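Local coordinates for protein 5'-methylthioadenosine nucleosidase / s-adenosylhomocysteine nucleosidase (PDB 4PR3) that is a nucleosidase of the phosphorylase superfamily that binds adenine in a pocket of its alpha/beta fold, at residues 31-36 with 83-88; 134-139 with 227-232. All coordinates share one frame; numbering follows the deposited sequence.

Contact 1: 31-36 with 83-88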
loop_
_atom_site.group_PDB
_atom_site.type_symbol
_atom_site.label_atom_id
_atom_site.label_comp_id
_atom_site.label_asym_id
_atom_site.label_seq_id
_atom_site.Cartn_x
_atom_site.Cartn_y
_atom_site.Cartn_z
ATOM N N LYS A 31 17.251 -23.297 4.368
ATOM C CA LYS A 31 16.415 -22.117 4.564
ATOM C C LYS A 31 15.589 -21.835 3.314
ATOM O O LYS A 31 16.055 -22.036 2.192
ATOM C CB LYS A 31 17.274 -20.897 4.909
ATOM C CG LYS A 31 18.150 -21.072 6.137
ATOM C CD LYS A 31 17.328 -21.354 7.384
ATOM C CE LYS A 31 18.229 -21.550 8.596
ATOM N NZ LYS A 31 17.469 -21.956 9.814
ATOM N N ARG A 32 14.362 -21.367 3.506
ATOM C CA ARG A 32 13.474 -21.100 2.377
ATOM C C ARG A 32 13.410 -19.614 2.022
ATOM O O ARG A 32 12.975 -18.791 2.826
ATOM C CB ARG A 32 12.077 -21.656 2.654
ATOM C CG ARG A 32 11.585 -22.633 1.596
ATOM C CD ARG A 32 10.646 -23.656 2.201
ATOM N NE ARG A 32 9.969 -23.129 3.381
ATOM C CZ ARG A 32 9.003 -23.766 4.034
ATOM N NH1 ARG A 32 8.592 -24.957 3.614
ATOM N NH2 ARG A 32 8.446 -23.211 5.104
ATOM N N LEU A 33 13.851 -19.286 0.809
ATOM C CA LEU A 33 13.927 -17.902 0.355
ATOM C C LEU A 33 12.879 -17.588 -0.706
ATOM O O LEU A 33 12.637 -18.385 -1.613
ATOM C CB LEU A 33 15.314 -17.600 -0.212
ATOM C CG LEU A 33 16.531 -17.959 0.637
ATOM C CD1 LEU A 33 17.788 -17.383 0.011
ATOM C CD2 LEU A 33 16.358 -17.459 2.053
ATOM N N LEU A 34 12.268 -16.415 -0.589
ATOM C CA LEU A 34 11.257 -15.968 -1.540
ATOM C C LEU A 34 11.661 -14.646 -2.194
ATOM O O LEU A 34 11.795 -13.626 -1.523
ATOM C CB LEU A 34 9.906 -15.821 -0.837
ATOM C CG LEU A 34 8.754 -15.285 -1.686
ATOM C CD1 LEU A 34 8.512 -16.197 -2.878
ATOM C CD2 LEU A 34 7.494 -15.134 -0.843
ATOM N N TYR A 35 11.859 -14.670 -3.506
ATOM C CA TYR A 35 12.240 -13.466 -4.232
ATOM C C TYR A 35 11.016 -12.785 -4.825
ATOM O O TYR A 35 10.190 -13.430 -5.473
ATOM C CB TYR A 35 13.238 -13.798 -5.341
ATOM C CG TYR A 35 14.557 -14.328 -4.835
ATOM C CD1 TYR A 35 14.710 -15.671 -4.515
ATOM C CD2 TYR A 35 15.650 -13.486 -4.674
ATOM C CE1 TYR A 35 15.914 -16.162 -4.050
ATOM C CE2 TYR A 35 16.860 -13.969 -4.212
ATOM C CZ TYR A 35 16.986 -15.308 -3.901
ATOM O OH TYR A 35 18.186 -15.796 -3.435
ATOM N N VAL A 36 10.895 -11.482 -4.596
ATOM C CA VAL A 36 9.788 -10.722 -5.152
ATOM C C VAL A 36 10.289 -9.585 -6.038
ATOM O O VAL A 36 11.293 -8.940 -5.736
ATOM C CB VAL A 36 8.840 -10.186 -4.051
ATOM C CG1 VAL A 36 8.414 -11.316 -3.127
ATOM C CG2 VAL A 36 9.497 -9.074 -3.259
ATOM N N LEU A 83 13.195 -15.983 4.631
ATOM C CA LEU A 83 13.623 -14.665 4.185
ATOM C C LEU A 83 12.905 -14.251 2.907
ATOM O O LEU A 83 12.788 -15.040 1.968
ATOM C CB LEU A 83 15.133 -14.652 3.950
ATOM C CG LEU A 83 15.719 -13.395 3.302
ATOM C CD1 LEU A 83 15.577 -12.193 4.224
ATOM C CD2 LEU A 83 17.175 -13.611 2.916
ATOM N N VAL A 84 12.432 -13.008 2.872
ATOM C CA VAL A 84 11.909 -12.434 1.640
ATOM C C VAL A 84 12.910 -11.428 1.079
ATOM O O VAL A 84 13.389 -10.551 1.800
ATOM C CB VAL A 84 10.550 -11.738 1.855
ATOM C CG1 VAL A 84 10.121 -11.004 0.593
ATOM C CG2 VAL A 84 9.492 -12.750 2.270
ATOM N N ILE A 85 13.237 -11.566 -0.200
ATOM C CA ILE A 85 14.147 -10.628 -0.845
ATOM C C ILE A 85 13.425 -9.766 -1.873
ATOM O O ILE A 85 13.005 -10.251 -2.924
ATOM C CB ILE A 85 15.330 -11.339 -1.543
ATOM C CG1 ILE A 85 16.131 -12.180 -0.546
ATOM C CG2 ILE A 85 16.237 -10.324 -2.215
ATOM C CD1 ILE A 85 15.730 -13.639 -0.512
ATOM N N SER A 86 13.283 -8.484 -1.560
ATOM C CA SER A 86 12.768 -7.516 -2.515
ATOM C C SER A 86 13.924 -6.968 -3.339
ATOM O O SER A 86 14.877 -6.413 -2.795
ATOM C CB SER A 86 12.055 -6.376 -1.786
ATOM O OG SER A 86 11.821 -5.277 -2.647
ATOM N N LEU A 87 13.852 -7.128 -4.654
ATOM C CA LEU A 87 14.913 -6.624 -5.516
ATOM C C LEU A 87 14.378 -6.090 -6.841
ATOM O O LEU A 87 13.327 -6.515 -7.313
ATOM C CB LEU A 87 15.988 -7.690 -5.749
ATOM C CG LEU A 87 15.719 -8.782 -6.784
ATOM C CD1 LEU A 87 16.999 -9.545 -7.058
ATOM C CD2 LEU A 87 14.620 -9.730 -6.323
ATOM N N GLY A 88 15.114 -5.158 -7.434
ATOM C CA GLY A 88 14.690 -4.494 -8.651
ATOM C C GLY A 88 15.599 -3.316 -8.933
ATOM O O GLY A 88 16.751 -3.298 -8.502
HETATM O O HOH W 1 9.988 -5.970 -5.135
#
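Arg32 opens the pairing of two parallel strands, its carbonyl O taking a weak bond from the N of Leu83, while its guanidinium turns away to Asp79 and the carbonyl of Met80. Leu33 sends CD2 against CB of Leu83 at 3.6 Å, the two leucines slanting past each other on the face packed by helix 207-226. At Leu34 the backbone is gripped twice: its N reaches O of Leu83 at 2.9 Å, and its O receives N of Ile85 at 2.8 Å, tilted 23° from the carbonyl plane. Tyr35 lies beside Ile85, both pointing to the same face as Leu33. The second torsion of Ile85, off the staggered values at 96°, turns CD1 over the tyrosine ring, 4.0 Å from the centroid and 17° off the normal, a CH-pi contact; CD2 of Tyr35 meets CB of Ile85 at 3.8 Å. Phe51 also stacks on this ring. Val36 donates its N to O of Ile85 at 3.0 Å, nearly straight, and its O takes a weak bond from N of Leu87. On the other face its CG1 touches CG1 of Val84 at 4.1 Å, and CG2 rests on CA of Ser86. Beta-branched residues suit such extended backbone. Ser86 OG bonds Arg188 and shares a water with Val36 O, weakly held there. In this central sheet of the phosphorylase-type fold, hydrogen bonds running alternately from one strand to the other satisfy buried peptide groups, leaving mostly apolar side chains to seal both faces.

Contact 2: 134-139 with 227-232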
loop_
_atom_site.group_PDB
_atom_site.type_symbol
_atom_site.label_atom_id
_atom_site.label_comp_id
_atom_site.label_asym_id
_atom_site.label_seq_id
_atom_site.Cartn_x
_atom_site.Cartn_y
_atom_site.Cartn_z
ATOM N N LEU A 134 16.787 -2.035 8.094
ATOM C CA LEU A 134 16.635 -3.431 7.705
ATOM C C LEU A 134 17.620 -4.275 8.518
ATOM O O LEU A 134 18.713 -3.810 8.853
ATOM C CB LEU A 134 16.843 -3.608 6.195
ATOM C CG LEU A 134 15.777 -2.972 5.287
ATOM C CD1 LEU A 134 15.691 -3.685 3.941
ATOM C CD2 LEU A 134 14.409 -2.942 5.957
ATOM N N PRO A 135 17.231 -5.516 8.849
ATOM C CA PRO A 135 17.996 -6.341 9.797
ATOM C C PRO A 135 19.360 -6.846 9.314
ATOM O O PRO A 135 20.179 -7.197 10.158
ATOM C CB PRO A 135 17.064 -7.534 10.044
ATOM C CG PRO A 135 16.246 -7.634 8.802
ATOM C CD PRO A 135 16.020 -6.208 8.372
ATOM N N PHE A 136 19.608 -6.887 8.009
ATOM C CA PHE A 136 20.770 -7.622 7.505
ATOM C C PHE A 136 21.833 -6.800 6.779
ATOM O O PHE A 136 21.542 -5.779 6.159
ATOM C CB PHE A 136 20.313 -8.772 6.607
ATOM C CG PHE A 136 19.434 -9.764 7.305
ATOM C CD1 PHE A 136 19.740 -10.197 8.585
ATOM C CD2 PHE A 136 18.291 -10.251 6.691
ATOM C CE1 PHE A 136 18.931 -11.110 9.234
ATOM C CE2 PHE A 136 17.479 -11.161 7.338
ATOM C CZ PHE A 136 17.800 -11.592 8.612
ATOM N N ARG A 137 23.072 -7.274 6.874
ATOM C CA ARG A 137 24.195 -6.711 6.138
ATOM C C ARG A 137 25.021 -7.843 5.548
ATOM O O ARG A 137 25.552 -8.674 6.280
ATOM C CB ARG A 137 25.077 -5.860 7.055
ATOM C CG ARG A 137 24.373 -4.658 7.673
ATOM C CD ARG A 137 23.899 -3.680 6.611
ATOM N NE ARG A 137 23.235 -2.528 7.210
ATOM C CZ ARG A 137 21.930 -2.456 7.456
ATOM N NH1 ARG A 137 21.130 -3.469 7.145
ATOM N NH2 ARG A 137 21.422 -1.366 8.010
ATOM N N VAL A 138 25.126 -7.875 4.225
ATOM C CA VAL A 138 25.928 -8.885 3.550
ATOM C C VAL A 138 27.229 -8.259 3.060
ATOM O O VAL A 138 27.219 -7.206 2.423
ATOM C CB VAL A 138 25.163 -9.506 2.362
ATOM C CG1 VAL A 138 26.047 -10.483 1.599
ATOM C CG2 VAL A 138 23.898 -10.193 2.854
ATOM N N ALA A 139 28.348 -8.905 3.370
ATOM C CA ALA A 139 29.660 -8.395 2.986
ATOM C C ALA A 139 29.844 -8.413 1.475
ATOM O O ALA A 139 29.367 -9.321 0.797
ATOM C CB ALA A 139 30.754 -9.198 3.657
ATOM N N ASP A 227 25.904 -19.082 5.422
ATOM C CA ASP A 227 26.874 -18.726 6.454
ATOM C C ASP A 227 26.191 -18.303 7.747
ATOM O O ASP A 227 26.855 -17.891 8.698
ATOM C CB ASP A 227 27.789 -17.594 5.982
ATOM C CG ASP A 227 28.725 -18.019 4.874
ATOM O OD1 ASP A 227 28.882 -19.237 4.658
ATOM O OD2 ASP A 227 29.313 -17.129 4.226
ATOM N N GLY A 228 24.866 -18.401 7.787
ATOM C CA GLY A 228 24.134 -18.077 8.997
ATOM C C GLY A 228 23.613 -16.657 9.099
ATOM O O GLY A 228 23.434 -16.144 10.203
ATOM N N LEU A 229 23.375 -16.025 7.951
ATOM C CA LEU A 229 22.804 -14.678 7.905
ATOM C C LEU A 229 21.559 -14.535 8.782
ATOM O O LEU A 229 21.320 -13.475 9.362
ATOM C CB LEU A 229 22.467 -14.280 6.466
ATOM C CG LEU A 229 21.937 -12.856 6.258
ATOM C CD1 LEU A 229 23.024 -11.838 6.561
ATOM C CD2 LEU A 229 21.399 -12.665 4.848
ATOM N N LEU A 230 20.773 -15.598 8.902
ATOM C CA LEU A 230 19.624 -15.534 9.789
ATOM C C LEU A 230 19.988 -16.239 11.089
ATOM O O LEU A 230 19.940 -17.466 11.168
ATOM C CB LEU A 230 18.440 -16.244 9.132
ATOM C CG LEU A 230 18.384 -16.173 7.598
ATOM C CD1 LEU A 230 17.336 -17.116 7.033
ATOM C CD2 LEU A 230 18.118 -14.754 7.119
ATOM N N SER A 231 20.290 -15.441 12.113
ATOM C CA SER A 231 20.729 -15.920 13.429
ATOM C C SER A 231 21.173 -14.737 14.295
ATOM O O SER A 231 21.712 -13.754 13.780
ATOM C CB SER A 231 21.881 -16.927 13.311
ATOM O OG SER A 231 23.117 -16.269 13.103
ATOM N N PRO A 232 20.944 -14.829 15.616
ATOM C CA PRO A 232 21.358 -13.829 16.611
ATOM C C PRO A 232 22.800 -14.024 17.082
ATOM O O PRO A 232 23.530 -14.772 16.425
ATOM C CB PRO A 232 20.394 -14.084 17.768
ATOM C CG PRO A 232 20.127 -15.548 17.692
ATOM C CD PRO A 232 20.125 -15.896 16.223
#
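The turn that ends helix 207-226 packs here against the loop joining strands 132-133 and 142-148, through Leu229 and Leu230 on one side and Phe136 and Val138 on the other. Leu229 extends with CG anti to its backbone N (chi1 -176°), which brings CG over one face of the Phe136 ring, toward its rim and 4.1 Å above the plane. The opposite face lies on CG of Pro135, 3.9 Å away over the ring centre, so the aromatic plate is held between a leucine and its own neighbouring proline. The Leu230 side chain crosses that of Phe136 at about a right angle, CD2 reaching CZ of Phe136 at 3.5 Å. Gly228 ends the helix in a Schellman motif, and its positive phi of 94° suits a residue without a side chain. Just beyond it, OG of Ser231 donates to O of Gly228 at 2.9 Å, in the carbonyl plane, a short side-chain tie across the turn. The two methyls of Leu229 divide: CD2 meets CG2 of Val138 at 4.0 Å, while CD1 lies near CB of Phe136. Arg137 points away from the helix end and instead braces its own loop, NH1 donating to O of Leu134 at 3.0 Å from above that carbonyl plane. Both Phe136 and Leu229 also touch Leu185 of strand 184-192.

Contact 1 belongs to the buried sheet, contact 2 to the surface near the N-terminal ends of its strands 31-37 and 83-91, their centres about 14 Å apart. They touch where the two strands begin: CD1 of Leu83 packs on CE2 of Phe136 at 3.8 Å, and CG of Lys31 meets CD1 of Leu230 at 4.1 Å. Helix 207-226 joins them, lying on Leu33, Tyr35 and Leu87 before its end leads into 227-232, and Leu185 touches Leu83 as well as Phe136 and Leu229. Toward its other end, strand 83-91 continues into Ser89, Ala90 and Gly91 of the adenine pocket; the side chain of Ser86 is about 11 Å from the bound adenine.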